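Local atomic coordinates of metallo-beta-lactamase domain-containing protein (PDB entry 3H3E), a protein that is of unproven function but binds zinc in a metallo-beta-lactamase fold and may act as a metal-dependent hydrolase or transferase. Residues 40-45 / 164-169; 67-72 / 180-185; 215-220 / 240-245. The protein carries 2 engineered substitutions. All coordinates share one frame; numbering follows the deposited sequence.

Contact 1: 40-45 / 164-169; sequences VLFDTG and QTLVVR
Next to F42, the ring that packs on L166, the carboxylate atom D43 OD2 is hydrogen-bonded to both S68 OG and H74 ND1. The companion oxygen D43 OD1 stands 4.2 Å above one face of the F42 ring, displaced toward its rim. F42 meets segment 164-169 at two places. At the ring edge, near its plane, Q164 O lies 4.1 Å from F42 CZ. Further along, L166 CB approaches F42 CE1 to 3.8 Å at an oblique inclination, and L166 CD2 is 4.2 Å from F42 CD1. The two side chains lie alongside with their ends pointing opposite ways; F42 CG, anti to the backbone N (chi1 -168°), carries the ring toward L166 CB.

This pairing lies between the two large mixed sheets of the alpha-beta/beta-alpha sandwich that defines the metallo-beta-lactamase fold: strand 40-42 belongs to one sheet and strand 165-170 to the other. The closest CA atoms, those of F42 and L166, are 7.9 Å apart, a spacing filled by side chains. V40 adds a tip-to-tip approach, its CG1 4.1 Å from L166 CD2. L66 of the neighbouring strand 64-66 touches both V40 and L166, while F42 also rests on I177 of strand 173-178. The side-chain amide of Q164 is tied elsewhere, with Q164 NE2 hydrogen-bonded to I67 O.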
loop_
_atom_site.group_PDB
_atom_site.type_symbol
_atom_site.label_atom_id
_atom_site.label_comp_id
_atom_site.label_asym_id
_atom_site.label_seq_id
_atom_site.Cartn_x
_atom_site.Cartn_y
_atom_site.Cartn_z
ATOM N N VAL A 40 6.500 -1.254 12.068
ATOM C CA VAL A 40 7.035 -1.162 10.726
ATOM C C VAL A 40 6.305 -0.029 9.988
ATOM O O VAL A 40 5.121 0.186 10.208
ATOM C CB VAL A 40 6.892 -2.533 10.039
ATOM C CG1 VAL A 40 5.812 -2.508 8.987
ATOM C CG2 VAL A 40 8.196 -2.949 9.447
ATOM N N LEU A 41 7.007 0.738 9.162
ATOM C CA LEU A 41 6.344 1.804 8.416
ATOM C C LEU A 41 6.104 1.383 6.976
ATOM O O LEU A 41 7.034 1.007 6.278
ATOM C CB LEU A 41 7.136 3.113 8.474
ATOM C CG LEU A 41 6.606 4.317 7.674
ATOM C CD1 LEU A 41 5.316 4.919 8.248
ATOM C CD2 LEU A 41 7.674 5.366 7.599
ATOM N N PHE A 42 4.844 1.444 6.550
ATOM C CA PHE A 42 4.440 1.049 5.198
ATOM C C PHE A 42 4.279 2.289 4.345
ATOM O O PHE A 42 3.343 3.060 4.546
ATOM C CB PHE A 42 3.110 0.283 5.225
ATOM C CG PHE A 42 2.771 -0.393 3.926
ATOM C CD1 PHE A 42 3.243 -1.669 3.644
ATOM C CD2 PHE A 42 1.979 0.237 2.985
ATOM C CE1 PHE A 42 2.938 -2.292 2.448
ATOM C CE2 PHE A 42 1.669 -0.395 1.788
ATOM C CZ PHE A 42 2.153 -1.664 1.530
ATOM N N ASP A 43 5.197 2.473 3.402
ATOM C CA ASP A 43 5.224 3.651 2.538
ATOM C C ASP A 43 5.538 4.967 3.277
ATOM O O ASP A 43 5.519 5.032 4.500
ATOM C CB ASP A 43 3.946 3.752 1.690
ATOM C CG ASP A 43 3.924 2.736 0.554
ATOM O OD1 ASP A 43 4.930 2.018 0.397
ATOM O OD2 ASP A 43 2.913 2.650 -0.174
ATOM N N THR A 44 5.845 6.012 2.516
ATOM C CA THR A 44 6.344 7.242 3.098
ATOM C C THR A 44 5.867 8.521 2.397
ATOM O O THR A 44 6.509 9.561 2.533
ATOM C CB THR A 44 7.887 7.263 3.084
ATOM O OG1 THR A 44 8.356 7.222 1.734
ATOM C CG2 THR A 44 8.450 6.092 3.834
ATOM N N GLY A 45 4.773 8.455 1.646
ATOM C CA GLY A 45 4.245 9.629 0.970
ATOM C C GLY A 45 5.102 10.234 -0.131
ATOM O O GLY A 45 6.019 9.597 -0.643
ATOM N N GLN A 164 4.261 -4.939 -3.774
ATOM C CA GLN A 164 4.210 -5.885 -2.668
ATOM C C GLN A 164 3.249 -5.415 -1.604
ATOM O O GLN A 164 2.910 -4.236 -1.529
ATOM C CB GLN A 164 5.594 -6.136 -2.073
ATOM C CG GLN A 164 6.341 -4.901 -1.667
ATOM C CD GLN A 164 7.705 -5.226 -1.111
ATOM O OE1 GLN A 164 8.144 -6.372 -1.144
ATOM N NE2 GLN A 164 8.392 -4.218 -0.614
ATOM N N THR A 165 2.803 -6.355 -0.786
ATOM C CA THR A 165 1.707 -6.102 0.125
ATOM C C THR A 165 2.051 -6.673 1.482
ATOM O O THR A 165 2.652 -7.739 1.585
ATOM C CB THR A 165 0.387 -6.720 -0.411
ATOM O OG1 THR A 165 0.029 -6.069 -1.632
ATOM C CG2 THR A 165 -0.741 -6.530 0.570
ATOM N N LEU A 166 1.689 -5.946 2.524
ATOM C CA LEU A 166 1.974 -6.382 3.873
ATOM C C LEU A 166 0.806 -7.187 4.424
ATOM O O LEU A 166 -0.347 -6.815 4.265
ATOM C CB LEU A 166 2.251 -5.168 4.758
ATOM C CG LEU A 166 2.450 -5.408 6.244
ATOM C CD1 LEU A 166 3.702 -6.213 6.420
ATOM C CD2 LEU A 166 2.534 -4.068 7.006
ATOM N N VAL A 167 1.116 -8.308 5.058
ATOM C CA VAL A 167 0.115 -9.089 5.766
ATOM C C VAL A 167 0.560 -9.253 7.217
ATOM O O VAL A 167 1.660 -9.727 7.503
ATOM C CB VAL A 167 -0.106 -10.463 5.113
ATOM C CG1 VAL A 167 -1.201 -11.236 5.833
ATOM C CG2 VAL A 167 -0.459 -10.287 3.671
ATOM N N VAL A 168 -0.303 -8.826 8.123
ATOM C CA VAL A 168 -0.068 -8.962 9.543
ATOM C C VAL A 168 -1.044 -10.003 10.057
ATOM O O VAL A 168 -2.259 -9.860 9.900
ATOM C CB VAL A 168 -0.356 -7.651 10.296
ATOM C CG1 VAL A 168 0.045 -7.778 11.767
ATOM C CG2 VAL A 168 0.330 -6.460 9.616
ATOM N N ARG A 169 -0.498 -11.047 10.671
ATOM C CA ARG A 169 -1.285 -12.155 11.184
ATOM C C ARG A 169 -1.669 -11.873 12.634
ATOM O O ARG A 169 -0.818 -11.751 13.511
ATOM C CB ARG A 169 -0.502 -13.459 11.033
ATOM C CG ARG A 169 -1.220 -14.708 11.470
ATOM C CD ARG A 169 -0.214 -15.832 11.591
ATOM N NE ARG A 169 -0.133 -16.663 10.395
ATOM C CZ ARG A 169 0.988 -17.222 9.947
ATOM N NH1 ARG A 169 2.131 -16.996 10.589
ATOM N NH2 ARG A 169 0.970 -17.987 8.851
#

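Contact 2: 67-72 / 180-185. With ZN (zinc ion), chain B.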
loop_
_atom_site.group_PDB
_atom_site.type_symbol
_atom_site.label_atom_id
_atom_site.label_comp_id
_atom_site.label_asym_id
_atom_site.label_seq_id
_atom_site.Cartn_x
_atom_site.Cartn_y
_atom_site.Cartn_z
ATOM N N ILE A 67 8.285 -0.655 1.178
ATOM C CA ILE A 67 7.826 0.099 0.026
ATOM C C ILE A 67 6.934 -0.762 -0.852
ATOM O O ILE A 67 7.383 -1.774 -1.393
ATOM C CB ILE A 67 9.004 0.588 -0.801
ATOM C CG1 ILE A 67 9.851 1.553 0.024
ATOM C CG2 ILE A 67 8.505 1.287 -2.030
ATOM C CD1 ILE A 67 9.088 2.783 0.489
ATOM N N SER A 68 5.676 -0.356 -0.995
ATOM C CA SER A 68 4.692 -1.130 -1.746
ATOM C C SER A 68 4.989 -1.147 -3.243
ATOM O O SER A 68 4.734 -2.134 -3.921
ATOM C CB SER A 68 3.298 -0.569 -1.505
ATOM O OG SER A 68 3.254 0.802 -1.834
ATOM N N HIS A 69 5.508 -0.043 -3.758
ATOM C CA HIS A 69 5.938 0.028 -5.147
ATOM C C HIS A 69 6.724 1.326 -5.373
ATOM O O HIS A 69 6.645 2.252 -4.571
ATOM C CB HIS A 69 4.753 -0.137 -6.119
ATOM C CG HIS A 69 3.734 0.954 -6.047
ATOM N ND1 HIS A 69 3.079 1.292 -4.881
ATOM C CD2 HIS A 69 3.236 1.769 -7.006
ATOM C CE1 HIS A 69 2.238 2.284 -5.121
ATOM N NE2 HIS A 69 2.312 2.591 -6.403
ATOM N N GLY A 70 7.513 1.382 -6.438
ATOM C CA GLY A 70 8.391 2.523 -6.647
ATOM C C GLY A 70 7.814 3.755 -7.320
ATOM O O GLY A 70 8.484 4.360 -8.141
ATOM N N HIS A 71 6.582 4.129 -6.983
ATOM C CA HIS A 71 6.038 5.426 -7.387
ATOM C C HIS A 71 6.447 6.544 -6.422
ATOM O O HIS A 71 6.637 6.312 -5.223
ATOM C CB HIS A 71 4.519 5.378 -7.462
ATOM C CG HIS A 71 3.996 5.042 -8.818
ATOM N ND1 HIS A 71 2.861 4.283 -9.008
ATOM C CD2 HIS A 71 4.455 5.355 -10.053
ATOM C CE1 HIS A 71 2.638 4.151 -10.304
ATOM N NE2 HIS A 71 3.591 4.792 -10.960
ATOM N N TYR A 72 6.556 7.757 -6.958
ATOM C CA TYR A 72 6.960 8.950 -6.205
ATOM C C TYR A 72 6.112 9.224 -4.951
ATOM O O TYR A 72 6.638 9.643 -3.936
ATOM C CB TYR A 72 6.914 10.179 -7.133
ATOM C CG TYR A 72 5.509 10.636 -7.432
ATOM C CD1 TYR A 72 4.959 11.736 -6.787
ATOM C CD2 TYR A 72 4.716 9.942 -8.323
ATOM C CE1 TYR A 72 3.661 12.140 -7.036
ATOM C CE2 TYR A 72 3.422 10.333 -8.578
ATOM C CZ TYR A 72 2.899 11.432 -7.933
ATOM O OH TYR A 72 1.606 11.822 -8.201
ATOM N N CYS A 180 -1.229 0.850 -3.430
ATOM C CA CYS A 180 -2.076 1.287 -4.526
ATOM C C CYS A 180 -2.831 0.147 -5.229
ATOM O O CYS A 180 -3.822 0.380 -5.918
ATOM C CB CYS A 180 -1.261 2.125 -5.523
ATOM S SG CYS A 180 -1.810 3.813 -5.681
ATOM N N SER A 181 -2.361 -1.079 -5.058
ATOM C CA SER A 181 -3.011 -2.239 -5.663
ATOM C C SER A 181 -3.126 -2.134 -7.176
ATOM O O SER A 181 -4.216 -2.208 -7.718
ATOM C CB SER A 181 -4.402 -2.441 -5.077
ATOM O OG SER A 181 -4.353 -2.508 -3.668
ATOM N N HIS A 182 -2.005 -1.989 -7.864
ATOM C CA HIS A 182 -2.030 -1.836 -9.315
ATOM C C HIS A 182 -2.349 -3.154 -10.006
ATOM O O HIS A 182 -2.908 -3.193 -11.101
ATOM C CB HIS A 182 -0.689 -1.302 -9.806
ATOM C CG HIS A 182 -0.518 0.174 -9.606
ATOM N ND1 HIS A 182 -1.230 1.110 -10.324
ATOM C CD2 HIS A 182 0.290 0.873 -8.775
ATOM C CE1 HIS A 182 -0.865 2.322 -9.946
ATOM N NE2 HIS A 182 0.056 2.207 -9.007
ATOM N N ARG A 183 -1.982 -4.240 -9.351
ATOM C CA ARG A 183 -2.197 -5.554 -9.907
ATOM C C ARG A 183 -3.607 -6.047 -9.628
ATOM O O ARG A 183 -3.998 -7.093 -10.120
ATOM C CB ARG A 183 -1.167 -6.528 -9.358
ATOM C CG ARG A 183 0.254 -6.246 -9.833
ATOM C CD ARG A 183 1.020 -7.557 -9.825
ATOM N NE ARG A 183 1.897 -7.654 -10.973
ATOM C CZ ARG A 183 2.107 -8.768 -11.657
ATOM N NH1 ARG A 183 1.504 -9.884 -11.306
ATOM N NH2 ARG A 183 2.921 -8.758 -12.697
ATOM N N GLY A 184 -4.367 -5.279 -8.849
ATOM C CA GLY A 184 -5.745 -5.615 -8.526
ATOM C C GLY A 184 -5.934 -6.021 -7.079
ATOM O O GLY A 184 -5.302 -6.961 -6.618
ATOM N N ILE A 185 -6.789 -5.315 -6.343
ATOM C CA ILE A 185 -6.924 -5.578 -4.913
ATOM C C ILE A 185 -7.549 -6.940 -4.707
ATOM O O ILE A 185 -7.230 -7.640 -3.747
ATOM C CB ILE A 185 -7.730 -4.490 -4.197
ATOM C CG1 ILE A 185 -7.804 -4.755 -2.694
ATOM C CG2 ILE A 185 -9.124 -4.421 -4.758
ATOM C CD1 ILE A 185 -6.526 -5.066 -2.042
HETATM ZN ZN ZN B . 1.080 3.953 -7.773
#
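H69 and H182 cross at about a right angle as side chains; their ring planes are inclined at 68° and their centroids lie 5.0 Å apart. H71 meets H182 at a similar tilt, 67° between planes, with H182 NE2 near the plane of the H71 ring at its edge. Both pairs are oblique, and the rings converge on one zinc ion: it is bound by H69 NE2 at 2.3 Å, by H71 ND1 at 2.2 Å and by H182 NE2 at 2.4 Å. The approach of H69 NE2 to H182 NE2, 3.5 Å, therefore reflects common coordination. H69 carries its CG between the backbone N and the carbonyl carbon (chi1 64°), and its ring is held between zinc at NE2 and the second-shell residue S68, with H69 ND1 donating to S68 OG at 3.1 Å, close to the ring plane. From segment 180-185, C180 CB packs obliquely on H69 CE1 at 3.5 Å, and C180 is tethered by a disulfide to C237. D73, H74 and H236 might form a second metal position nearby. Two histidines from the HxHxDH signature and a third from a distant loop make up the three-histidine zinc site of the metallo-beta-lactamase superfamily.

Contact 3: 215-220 / 240-245; sequences DEIEKI and ERAVDI
I245, which takes E218 CG on its CG2 at 4.1 Å, also lies over the flat end of R241 one turn earlier in its own helix: I245 CG1 sits 4.3 Å above one face of the guanidinium, offset toward the rim. The carboxylate of E218 stays apart from that group, with E218 OE2 6.2 Å from R241 NH2, so any attraction between them would act only at a distance; R241 instead makes a salt bridge to D214. The contact joins helices 214-226 and 240-249, which link successive parallel strands 200-204, 231-235 and 253-254 as consecutive beta-alpha-beta crossovers on the outside of the sandwich. Their short segments approach to 9.9 Å with a signed crossing angle of -44°, close enough for their side chains to touch. I217 and I245 do so obliquely, I217 CG2 meeting both I245 CG2 and I245 CD1 at 3.8 Å. In I217 the CG2 branch is anti to the backbone N while CG1 is anti to the carbonyl carbon (chi1 -60°); CG2 is thereby mainly against I245, while the extended CG1 arm brings CD1 to A242. There I217 CD1 rests against A242 CB at 3.8 Å.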
loop_
_atom_site.group_PDB
_atom_site.type_symbol
_atom_site.label_atom_id
_atom_site.label_comp_id
_atom_site.label_asym_id
_atom_site.label_seq_id
_atom_site.Cartn_x
_atom_site.Cartn_y
_atom_site.Cartn_z
ATOM N N ASP A 215 -18.858 -1.732 -12.960
ATOM C CA ASP A 215 -18.877 -3.190 -13.037
ATOM C C ASP A 215 -17.596 -3.755 -12.453
ATOM O O ASP A 215 -17.628 -4.665 -11.624
ATOM C CB ASP A 215 -19.031 -3.669 -14.487
ATOM C CG ASP A 215 -20.471 -3.636 -14.970
ATOM O OD1 ASP A 215 -21.353 -4.151 -14.250
ATOM O OD2 ASP A 215 -20.717 -3.101 -16.077
ATOM N N GLU A 216 -16.465 -3.214 -12.894
ATOM C CA GLU A 216 -15.172 -3.670 -12.408
ATOM C C GLU A 216 -15.123 -3.584 -10.889
ATOM O O GLU A 216 -14.724 -4.526 -10.225
ATOM C CB GLU A 216 -14.034 -2.870 -13.043
ATOM C CG GLU A 216 -13.771 -3.212 -14.513
ATOM C CD GLU A 216 -12.560 -2.477 -15.089
ATOM O OE1 GLU A 216 -12.575 -1.226 -15.125
ATOM O OE2 GLU A 216 -11.594 -3.152 -15.516
ATOM N N ILE A 217 -15.559 -2.462 -10.341
ATOM C CA ILE A 217 -15.586 -2.278 -8.893
ATOM C C ILE A 217 -16.529 -3.209 -8.122
ATOM O O ILE A 217 -16.224 -3.632 -7.010
ATOM C CB ILE A 217 -15.933 -0.841 -8.528
ATOM C CG1 ILE A 217 -14.892 0.126 -9.110
ATOM C CG2 ILE A 217 -16.066 -0.714 -7.021
ATOM C CD1 ILE A 217 -15.378 1.564 -9.195
ATOM N N GLU A 218 -17.678 -3.525 -8.699
ATOM C CA GLU A 218 -18.624 -4.418 -8.030
ATOM C C GLU A 218 -18.072 -5.834 -7.939
ATOM O O GLU A 218 -18.208 -6.499 -6.920
ATOM C CB GLU A 218 -19.963 -4.398 -8.756
ATOM C CG GLU A 218 -20.573 -3.009 -8.813
ATOM C CD GLU A 218 -21.977 -2.997 -9.370
ATOM O OE1 GLU A 218 -22.473 -4.083 -9.743
ATOM O OE2 GLU A 218 -22.581 -1.898 -9.429
ATOM N N LYS A 219 -17.445 -6.278 -9.018
ATOM C CA LYS A 219 -16.781 -7.562 -9.054
ATOM C C LYS A 219 -15.743 -7.653 -7.915
ATOM O O LYS A 219 -15.501 -8.727 -7.348
ATOM C CB LYS A 219 -16.101 -7.713 -10.416
ATOM C CG LYS A 219 -16.390 -9.015 -11.155
ATOM C CD LYS A 219 -15.767 -10.233 -10.470
ATOM C CE LYS A 219 -16.389 -11.548 -10.979
ATOM N NZ LYS A 219 -17.770 -11.809 -10.447
ATOM N N ILE A 220 -15.128 -6.516 -7.587
ATOM C CA ILE A 220 -14.108 -6.466 -6.549
ATOM C C ILE A 220 -14.755 -6.545 -5.175
ATOM O O ILE A 220 -14.353 -7.364 -4.341
ATOM C CB ILE A 220 -13.243 -5.198 -6.678
ATOM C CG1 ILE A 220 -12.189 -5.397 -7.766
ATOM C CG2 ILE A 220 -12.566 -4.837 -5.357
ATOM C CD1 ILE A 220 -11.517 -4.117 -8.187
ATOM N N GLU A 240 -13.870 8.224 -4.694
ATOM C CA GLU A 240 -15.189 8.427 -4.083
ATOM C C GLU A 240 -16.256 7.497 -4.664
ATOM O O GLU A 240 -17.086 6.964 -3.932
ATOM C CB GLU A 240 -15.628 9.899 -4.195
ATOM C CG GLU A 240 -17.013 10.202 -3.600
ATOM C CD GLU A 240 -17.522 11.620 -3.904
ATOM O OE1 GLU A 240 -16.698 12.505 -4.232
ATOM O OE2 GLU A 240 -18.753 11.846 -3.810
ATOM N N ARG A 241 -16.233 7.299 -5.975
ATOM C CA ARG A 241 -17.213 6.426 -6.608
ATOM C C ARG A 241 -17.087 5.017 -6.055
ATOM O O ARG A 241 -18.069 4.410 -5.636
ATOM C CB ARG A 241 -17.029 6.406 -8.129
ATOM C CG ARG A 241 -18.080 5.587 -8.877
ATOM C CD ARG A 241 -19.488 5.956 -8.430
ATOM N NE ARG A 241 -20.516 5.091 -9.012
ATOM C CZ ARG A 241 -21.791 5.078 -8.622
ATOM N NH1 ARG A 241 -22.195 5.879 -7.640
ATOM N NH2 ARG A 241 -22.662 4.264 -9.210
ATOM N N ALA A 242 -15.861 4.506 -6.049
ATOM C CA ALA A 242 -15.603 3.141 -5.622
ATOM C C ALA A 242 -15.998 2.960 -4.167
ATOM O O ALA A 242 -16.595 1.947 -3.807
ATOM C CB ALA A 242 -14.145 2.776 -5.839
ATOM N N VAL A 243 -15.676 3.943 -3.333
ATOM C CA VAL A 243 -16.033 3.870 -1.924
ATOM C C VAL A 243 -17.544 3.820 -1.743
ATOM O O VAL A 243 -18.044 3.052 -0.919
ATOM C CB VAL A 243 -15.480 5.044 -1.122
ATOM C CG1 VAL A 243 -15.913 4.924 0.324
ATOM C CG2 VAL A 243 -13.959 5.093 -1.222
ATOM N N ASP A 244 -18.272 4.633 -2.506
ATOM C CA ASP A 244 -19.733 4.632 -2.429
ATOM C C ASP A 244 -20.269 3.245 -2.744
ATOM O O ASP A 244 -21.203 2.771 -2.100
ATOM C CB ASP A 244 -20.358 5.669 -3.377
ATOM C CG ASP A 244 -20.310 7.091 -2.823
ATOM O OD1 ASP A 244 -19.855 7.290 -1.672
ATOM O OD2 ASP A 244 -20.731 8.015 -3.552
ATOM N N ILE A 245 -19.675 2.592 -3.739
ATOM C CA ILE A 245 -20.068 1.225 -4.084
ATOM C C ILE A 245 -19.764 0.246 -2.946
ATOM O O ILE A 245 -20.598 -0.598 -2.616
ATOM C CB ILE A 245 -19.400 0.748 -5.386
ATOM C CG1 ILE A 245 -19.945 1.546 -6.580
ATOM C CG2 ILE A 245 -19.603 -0.744 -5.574
ATOM C CD1 ILE A 245 -19.228 1.271 -7.886
#

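Overall arrangement
Contacts 1 and 2 are both buried, about 6 Å from the chain centre, and interleave along the sequence; contact 3, also largely buried, has its centre about 18 Å from the chain centre, between outer helices, with partly exposed E218 at its rim. Contacts 1 and 2 touch through residues beside the zinc ligands, for example by F42 CZ against S68 CB (3.4 Å). Contact 3 is joined to contact 2 by I185 CG2 against I220 CG2 (3.5 Å), whereas contacts 1 and 3 come no nearer than about 13 Å between nearest atoms. The chemistry follows position: apolar packing between sheets in contact 1, metal coordination in the loops that follow strands 64-66 and 173-178 in contact 2, and aliphatic packing between helices, with charged side chains at the rim, in contact 3.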